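Local coordinates for protein alpha-L-rhamnosidase (Aspergillus terreus, PDB 6GSZ) that probably hydrolyses terminal non-reducing alpha-L-rhamnose residues in alpha-L-rhamnosides and carries bound calcium ions, at residues A[423-431]-A[482-490]; A[24-32]-A[804-812]. One frame throughout, in Å; residues are numbered along the deposited sequence.

Interaction 1. Residues A[423-431]-A[482-490]; sequences HSDMERTGY and NFIYDTAGF. With CA (calcium ion), chain K; ACT (acetate ion), chain B.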
# COMPACT_ATOMS: atom_id res chain seq x y z
N HIS A 423 6.67 6.96 -1.40
CA HIS A 423 5.55 6.08 -1.13
C HIS A 423 5.49 5.77 0.37
O HIS A 423 6.42 6.12 1.13
CB HIS A 423 5.58 4.76 -1.94
CG HIS A 423 6.80 3.91 -1.79
ND1 HIS A 423 6.96 3.04 -0.72
CD2 HIS A 423 7.90 3.78 -2.57
CE1 HIS A 423 8.13 2.38 -0.87
NE2 HIS A 423 8.72 2.78 -2.02
N SER A 424 4.41 5.06 0.76
CA SER A 424 4.32 4.58 2.14
C SER A 424 5.48 3.64 2.44
O SER A 424 5.70 2.66 1.71
CB SER A 424 2.97 3.90 2.36
OG SER A 424 1.92 4.87 2.30
N ASP A 425 6.20 3.91 3.53
CA ASP A 425 7.53 3.31 3.74
C ASP A 425 7.42 1.99 4.53
O ASP A 425 7.85 1.89 5.65
CB ASP A 425 8.48 4.30 4.40
CG ASP A 425 9.95 3.91 4.41
OD1 ASP A 425 10.31 2.95 3.71
OD2 ASP A 425 10.68 4.52 5.19
N MET A 426 6.79 1.02 3.88
CA MET A 426 6.59 -0.30 4.45
C MET A 426 7.90 -1.09 4.42
O MET A 426 8.74 -0.90 3.57
CB MET A 426 5.52 -1.03 3.62
CG MET A 426 4.13 -0.37 3.68
SD MET A 426 3.00 -1.09 2.49
CE MET A 426 3.80 -0.65 0.95
N GLU A 427 7.99 -2.08 5.32
CA GLU A 427 9.17 -2.96 5.34
C GLU A 427 9.07 -3.94 4.16
O GLU A 427 8.05 -4.62 4.01
CB GLU A 427 9.22 -3.72 6.65
CG GLU A 427 10.46 -4.57 6.78
CD GLU A 427 10.62 -5.25 8.13
OE1 GLU A 427 9.60 -5.42 8.87
OE2 GLU A 427 11.78 -5.60 8.46
N ARG A 428 10.10 -3.97 3.33
CA ARG A 428 10.19 -4.93 2.24
C ARG A 428 10.35 -6.35 2.80
O ARG A 428 11.19 -6.59 3.69
CB ARG A 428 11.39 -4.61 1.34
CG ARG A 428 11.52 -5.48 0.11
CD ARG A 428 10.44 -5.24 -0.93
NE ARG A 428 10.57 -6.23 -2.01
CZ ARG A 428 11.46 -6.18 -2.99
NH1 ARG A 428 11.53 -7.18 -3.88
NH2 ARG A 428 12.24 -5.10 -3.09
N THR A 429 9.54 -7.27 2.26
CA THR A 429 9.53 -8.65 2.73
C THR A 429 9.72 -9.68 1.62
O THR A 429 10.17 -10.80 1.95
CB THR A 429 8.24 -8.97 3.51
OG1 THR A 429 7.09 -8.66 2.73
CG2 THR A 429 8.17 -8.25 4.83
N GLY A 430 9.33 -9.44 0.39
CA GLY A 430 9.26 -10.51 -0.61
C GLY A 430 10.05 -10.22 -1.86
O GLY A 430 10.01 -9.08 -2.37
N TYR A 431 10.75 -11.23 -2.36
CA TYR A 431 11.70 -11.10 -3.46
C TYR A 431 11.52 -12.29 -4.40
O TYR A 431 11.30 -13.42 -3.93
CB TYR A 431 13.13 -11.06 -2.95
CG TYR A 431 13.43 -10.02 -1.89
CD1 TYR A 431 13.08 -10.24 -0.56
CD2 TYR A 431 13.99 -8.80 -2.22
CE1 TYR A 431 13.35 -9.31 0.42
CE2 TYR A 431 14.25 -7.85 -1.24
CZ TYR A 431 13.90 -8.10 0.07
OH TYR A 431 14.16 -7.19 1.05
N ASN A 482 0.82 -8.37 -0.10
CA ASN A 482 1.15 -8.71 1.24
C ASN A 482 2.38 -9.64 1.34
O ASN A 482 2.92 -9.83 2.44
CB ASN A 482 -0.01 -9.46 1.92
CG ASN A 482 -1.30 -8.69 2.06
OD1 ASN A 482 -1.34 -7.47 1.77
ND2 ASN A 482 -2.33 -9.32 2.62
N PHE A 483 2.81 -10.18 0.20
CA PHE A 483 4.05 -10.91 0.14
C PHE A 483 5.23 -9.95 -0.10
O PHE A 483 6.33 -10.11 0.47
CB PHE A 483 3.97 -11.93 -1.01
CG PHE A 483 5.15 -12.86 -1.14
CD1 PHE A 483 6.27 -12.50 -1.87
CD2 PHE A 483 5.12 -14.13 -0.58
CE1 PHE A 483 7.34 -13.38 -2.03
CE2 PHE A 483 6.17 -15.03 -0.79
CZ PHE A 483 7.28 -14.65 -1.50
N ILE A 484 5.02 -8.95 -0.97
CA ILE A 484 6.16 -8.08 -1.35
C ILE A 484 6.57 -7.14 -0.22
O ILE A 484 7.77 -6.94 0.00
CB ILE A 484 5.84 -7.33 -2.65
CG1 ILE A 484 5.51 -8.30 -3.79
CG2 ILE A 484 6.97 -6.38 -3.02
CD1 ILE A 484 5.16 -7.63 -5.07
N TYR A 485 5.57 -6.58 0.48
CA TYR A 485 5.83 -5.68 1.60
C TYR A 485 4.92 -6.05 2.77
O TYR A 485 3.86 -6.64 2.57
CB TYR A 485 5.51 -4.22 1.23
CG TYR A 485 6.53 -3.47 0.39
CD1 TYR A 485 7.60 -2.82 0.99
CD2 TYR A 485 6.45 -3.42 -1.00
CE1 TYR A 485 8.54 -2.12 0.24
CE2 TYR A 485 7.38 -2.73 -1.75
CZ TYR A 485 8.44 -2.09 -1.14
OH TYR A 485 9.38 -1.39 -1.87
N ASP A 486 5.33 -5.66 3.98
CA ASP A 486 4.51 -5.78 5.17
C ASP A 486 3.46 -4.65 5.15
O ASP A 486 3.73 -3.50 5.51
CB ASP A 486 5.36 -5.77 6.43
CG ASP A 486 4.56 -5.99 7.70
OD1 ASP A 486 3.32 -5.74 7.70
OD2 ASP A 486 5.18 -6.53 8.67
N THR A 487 2.28 -5.01 4.62
CA THR A 487 1.18 -4.09 4.43
C THR A 487 0.20 -4.05 5.59
O THR A 487 -0.83 -3.37 5.48
CB THR A 487 0.36 -4.57 3.23
OG1 THR A 487 0.03 -5.91 3.52
CG2 THR A 487 1.16 -4.53 1.94
N ALA A 488 0.50 -4.75 6.70
CA ALA A 488 -0.52 -4.97 7.71
C ALA A 488 -1.06 -3.65 8.30
O ALA A 488 -2.29 -3.47 8.37
CB ALA A 488 0.00 -5.91 8.77
N GLY A 489 -0.16 -2.80 8.78
CA GLY A 489 -0.62 -1.53 9.38
C GLY A 489 -1.27 -0.58 8.39
O GLY A 489 -2.31 0.05 8.70
N PHE A 490 -0.70 -0.54 7.19
CA PHE A 490 -1.26 0.27 6.10
C PHE A 490 -2.70 -0.13 5.83
O PHE A 490 -3.59 0.70 5.71
CB PHE A 490 -0.35 0.10 4.89
CG PHE A 490 -0.76 0.79 3.63
CD1 PHE A 490 -1.74 0.26 2.82
CD2 PHE A 490 -0.19 1.99 3.24
CE1 PHE A 490 -2.10 0.85 1.62
CE2 PHE A 490 -0.53 2.55 2.03
CZ PHE A 490 -1.51 2.02 1.23
CA CA K . 5.17 -7.51 10.71
C ACT B . 12.37 1.90 -3.30
O ACT B . 11.15 1.90 -2.98
OXT ACT B . 12.85 2.32 -4.42
CH3 ACT B . 13.35 1.34 -2.29
O HOH W 1 5.73 -2.25 7.12
O HOH W 2 7.89 -7.17 8.22
O HOH W 3 4.80 -9.09 4.43
O HOH W 4 3.08 -6.70 10.47
O HOH W 5 5.57 -9.44 9.21
O HOH W 6 7.16 -8.56 11.58
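Tyr485 lies against the chain at Met426 to Arg428, and its ring is met from several directions. Arg428 CD sits over one face, 3.9 Å from the ring centroid, a CH-pi contact, while Met426 O comes up to the ring edge near CD1. The methionine side chain crosses the ring at about a right angle, and a bend at its last torsion (chi3 -64°) brings CE to 4.0 Å from Tyr485 CG. Met426 SD lies oblique to the Phe490 ring, a Met-aromatic contact. Ser424 OG approaches the edge of Phe490 in its plane and accepts a hydrogen bond from Ser456 N; Tyr485 OH is held by Arg451 NE. Arg428 turns at chi2 (70°), and its NE and NH1 both hold Gly430 O, the guanidinium lying with one face over Tyr431 CE2.

The backbones form a single bridge at Arg428 and Tyr485. Asp486 N gives an almost straight bond to Glu427 O (2.9 Å, 172°), and Ile484 O accepts from both Thr429 N and Gly430 N. Thr429 OG1 adds a bond to Phe483 O at 2.8 Å, so the passing chain takes up the carbonyls ending helix 471-484. Asp486 splits its carboxylate: OD2 binds calcium at 2.3 Å, and OD1 accepts from Ala488 N, a capping bond at the start of helix 488-503. A water bridges Glu427 OE1 and Asp486 OD2, whose like charges Arg28 and the calcium ion probably offset. The loop between strands 417-424 and 430-434 thus bridges to the break between two helices of the six-hairpin glycosidase region, at the calcium-binding Asp486.

Interaction 2. Residues A[24-32]-A[804-812]; sequences RVSWRFDGN and KFLTPYGMA. With CA (calcium ion), chain T.
A beta hairpin of the C-terminal domain, strands 800-807 and 810-819 joined by a type I turn from Thr807 to Gly810, meets strand 25-30 of the N-terminal immunoglobulin-like domain here. Arg28 carries most of the interface. In the conformer described, one of two, its guanidinium lies flat on Leu806, with CG of the leucine 3.7 Å above the centre of one face, and CD1 and CD2 of the leucine reach Arg28 CD and NH2. NE and NH1 of this conformer both point at Thr807 O, giving two weak bonds at the guanidinium edge, the shorter 2.8 Å from NE, and NH2 is paired in a salt bridge with Glu427.

The aliphatic part of Arg28 runs past the turn, CG coming 3.3 Å from Gly810 N. Next along the strand, Phe29 N donates to Tyr809 O from well above the carbonyl plane, and the same oxygen lies in the plane of the Phe29 ring, at its edge. Within the hairpin end, the bond from Tyr809 N to Thr807 OG1 makes an ST turn; in addition, OG1 donates a hydrogen bond to Gly810 O, on a lone pair in the carbonyl plane. Waters join the backbones at two further points, one between Trp27 O and Pro808 O, the other between Phe29 O and Met811 N. Beyond them, Asp30 OD1 binds a calcium ion at 2.3 Å, with three waters among its ligands.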
# COMPACT_ATOMS: atom_id res chain seq x y z
N ARG A 24 0.47 -5.05 21.64
CA ARG A 24 0.98 -6.42 21.52
C ARG A 24 2.41 -6.37 21.00
O ARG A 24 2.81 -5.42 20.32
CB ARG A 24 0.04 -7.23 20.61
CG ARG A 24 -1.36 -7.41 21.22
CD ARG A 24 -2.32 -8.01 20.24
NE ARG A 24 -2.56 -7.13 19.12
CZ ARG A 24 -3.03 -7.49 17.94
NH1 ARG A 24 -3.34 -8.77 17.73
NH2 ARG A 24 -3.17 -6.61 16.95
N VAL A 25 3.16 -7.44 21.30
CA VAL A 25 4.58 -7.52 21.05
C VAL A 25 4.85 -8.71 20.13
O VAL A 25 4.29 -9.78 20.32
CB VAL A 25 5.38 -7.64 22.37
CG1 VAL A 25 6.87 -7.51 22.11
CG2 VAL A 25 4.89 -6.62 23.40
N SER A 26 5.78 -8.54 19.21
CA SER A 26 6.24 -9.59 18.30
C SER A 26 7.76 -9.53 18.17
O SER A 26 8.34 -8.46 18.25
CB SER A 26 5.65 -9.44 16.91
OG SER A 26 4.24 -9.39 16.93
N TRP A 27 8.39 -10.68 17.96
CA TRP A 27 9.80 -10.69 17.66
C TRP A 27 10.07 -11.63 16.51
O TRP A 27 9.58 -12.76 16.50
CB TRP A 27 10.63 -11.04 18.91
CG TRP A 27 10.12 -12.22 19.70
CD1 TRP A 27 10.57 -13.51 19.69
CD2 TRP A 27 9.16 -12.13 20.74
NE1 TRP A 27 9.88 -14.22 20.62
CE2 TRP A 27 9.02 -13.43 21.29
CE3 TRP A 27 8.38 -11.08 21.26
CZ2 TRP A 27 8.14 -13.68 22.33
CZ3 TRP A 27 7.51 -11.33 22.29
CH2 TRP A 27 7.39 -12.63 22.82
N ARG A 28 10.93 -11.21 15.61
CA ARG A 28 11.39 -12.04 14.52
C ARG A 28 12.77 -12.64 14.87
O ARG A 28 13.56 -12.01 15.55
CB ARG A 28 11.39 -11.11 13.31
CG ARG A 28 11.54 -11.80 11.97
CD ARG A 28 11.30 -10.73 10.93
NE ARG A 28 9.90 -10.66 10.53
CZ ARG A 28 9.33 -9.66 9.88
NH1 ARG A 28 8.26 -9.91 9.15
NH2 ARG A 28 9.82 -8.44 9.99
N PHE A 29 13.03 -13.85 14.38
CA PHE A 29 14.25 -14.56 14.63
C PHE A 29 15.18 -14.51 13.43
O PHE A 29 14.74 -14.41 12.26
CB PHE A 29 13.92 -16.02 14.92
CG PHE A 29 13.06 -16.26 16.13
CD1 PHE A 29 13.59 -16.20 17.41
CD2 PHE A 29 11.71 -16.52 15.98
CE1 PHE A 29 12.81 -16.47 18.52
CE2 PHE A 29 10.92 -16.72 17.10
CZ PHE A 29 11.47 -16.73 18.36
N ASP A 30 16.47 -14.63 13.72
CA ASP A 30 17.52 -14.82 12.70
C ASP A 30 18.37 -16.01 13.16
O ASP A 30 18.65 -16.16 14.31
CB ASP A 30 18.32 -13.53 12.50
CG ASP A 30 19.32 -13.50 11.36
OD1 ASP A 30 19.39 -14.46 10.54
OD2 ASP A 30 20.03 -12.49 11.30
N GLY A 31 18.82 -16.83 12.23
CA GLY A 31 19.68 -17.93 12.58
C GLY A 31 19.32 -19.18 11.81
O GLY A 31 18.27 -19.30 11.31
N ASN A 32 20.25 -20.12 11.75
CA ASN A 32 20.11 -21.30 10.91
C ASN A 32 19.85 -22.56 11.77
O ASN A 32 19.93 -23.67 11.26
CB ASN A 32 21.33 -21.47 9.99
CG ASN A 32 22.61 -21.75 10.76
OD1 ASN A 32 22.62 -21.61 11.97
ND2 ASN A 32 23.69 -22.12 10.07
N LYS A 804 12.30 -15.31 -1.80
CA LYS A 804 12.52 -15.08 -0.41
C LYS A 804 11.30 -14.36 0.17
O LYS A 804 10.77 -13.44 -0.48
CB LYS A 804 13.77 -14.19 -0.18
CG LYS A 804 15.06 -14.71 -0.77
CD LYS A 804 16.27 -13.88 -0.40
CE LYS A 804 17.51 -14.35 -1.12
NZ LYS A 804 18.67 -13.45 -0.90
N PHE A 805 10.93 -14.70 1.40
CA PHE A 805 9.84 -14.05 2.09
C PHE A 805 10.15 -13.93 3.57
O PHE A 805 10.33 -14.95 4.26
CB PHE A 805 8.50 -14.78 1.88
CG PHE A 805 7.37 -14.14 2.61
CD1 PHE A 805 7.03 -12.82 2.33
CD2 PHE A 805 6.68 -14.80 3.59
CE1 PHE A 805 6.03 -12.19 3.04
CE2 PHE A 805 5.67 -14.18 4.30
CZ PHE A 805 5.38 -12.84 4.04
N LEU A 806 10.16 -12.67 4.05
CA LEU A 806 10.37 -12.39 5.46
C LEU A 806 9.06 -12.52 6.21
O LEU A 806 8.26 -11.61 6.29
CB LEU A 806 10.99 -11.01 5.61
CG LEU A 806 11.49 -10.64 7.00
CD1 LEU A 806 12.61 -11.57 7.45
CD2 LEU A 806 11.99 -9.20 6.96
N THR A 807 8.82 -13.72 6.70
CA THR A 807 7.66 -14.05 7.49
C THR A 807 7.72 -13.31 8.82
O THR A 807 8.79 -12.82 9.21
CB THR A 807 7.57 -15.56 7.80
OG1 THR A 807 8.45 -15.90 8.87
CG2 THR A 807 7.79 -16.47 6.62
N PRO A 808 6.59 -13.28 9.57
CA PRO A 808 6.63 -12.80 10.95
C PRO A 808 7.61 -13.50 11.91
O PRO A 808 7.84 -13.01 13.01
CB PRO A 808 5.16 -12.99 11.38
CG PRO A 808 4.33 -12.94 10.12
CD PRO A 808 5.23 -13.67 9.15
N TYR A 809 8.18 -14.63 11.48
CA TYR A 809 9.13 -15.44 12.25
C TYR A 809 10.59 -15.27 11.81
O TYR A 809 11.51 -15.70 12.54
CB TYR A 809 8.75 -16.92 12.17
CG TYR A 809 7.37 -17.14 12.73
CD1 TYR A 809 7.20 -17.41 14.08
CD2 TYR A 809 6.24 -17.05 11.93
CE1 TYR A 809 5.94 -17.52 14.64
CE2 TYR A 809 4.97 -17.17 12.47
CZ TYR A 809 4.81 -17.40 13.83
OH TYR A 809 3.58 -17.48 14.40
N GLY A 810 10.81 -14.73 10.61
CA GLY A 810 12.10 -14.73 9.98
C GLY A 810 12.03 -15.21 8.54
O GLY A 810 10.94 -15.45 7.97
N MET A 811 13.20 -15.29 7.91
CA MET A 811 13.26 -15.52 6.48
C MET A 811 12.88 -16.96 6.11
O MET A 811 13.41 -17.93 6.69
CB MET A 811 14.65 -15.21 5.94
CG MET A 811 14.70 -15.15 4.43
SD MET A 811 13.73 -13.80 3.72
CE MET A 811 14.67 -12.42 4.36
N ALA A 812 11.95 -17.08 5.15
CA ALA A 812 11.70 -18.31 4.42
C ALA A 812 12.22 -18.13 3.00
O ALA A 812 12.16 -17.02 2.45
CB ALA A 812 10.23 -18.65 4.38
CA CA T . 19.54 -15.16 8.32
O HOH W 7 8.17 -14.70 15.44
O HOH W 8 15.47 -14.55 9.51
O HOH W 9 19.55 -17.26 9.16
O HOH W 10 17.69 -14.52 8.30
O HOH W 11 18.35 -15.85 6.13

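Interactions 1 and 2 have centres about 14 Å apart and share a sheet, in which strand 430-434 runs antiparallel to strand 800-807. Thr429 O lies 2.8 Å from Leu806 N and Tyr431 N 2.9 Å from Lys804 O, both probable hydrogen bonds. Phe805 CE1 packs against Phe483 O at 3.3 Å, and the two phenylalanine rings stack. The Arg28 side chain lies about 5 Å from that of Asp486 and about 4 Å from its calcium ion, between nearest atoms. Glu427 and Asp486 from one contact and Ser26 and Pro808 from the other line one pocket, which holds 2-(2-methoxyethoxy)ethanol, probably from the crystallisation liquor, and shares no residue with the pocket that binds beta-D-glucose.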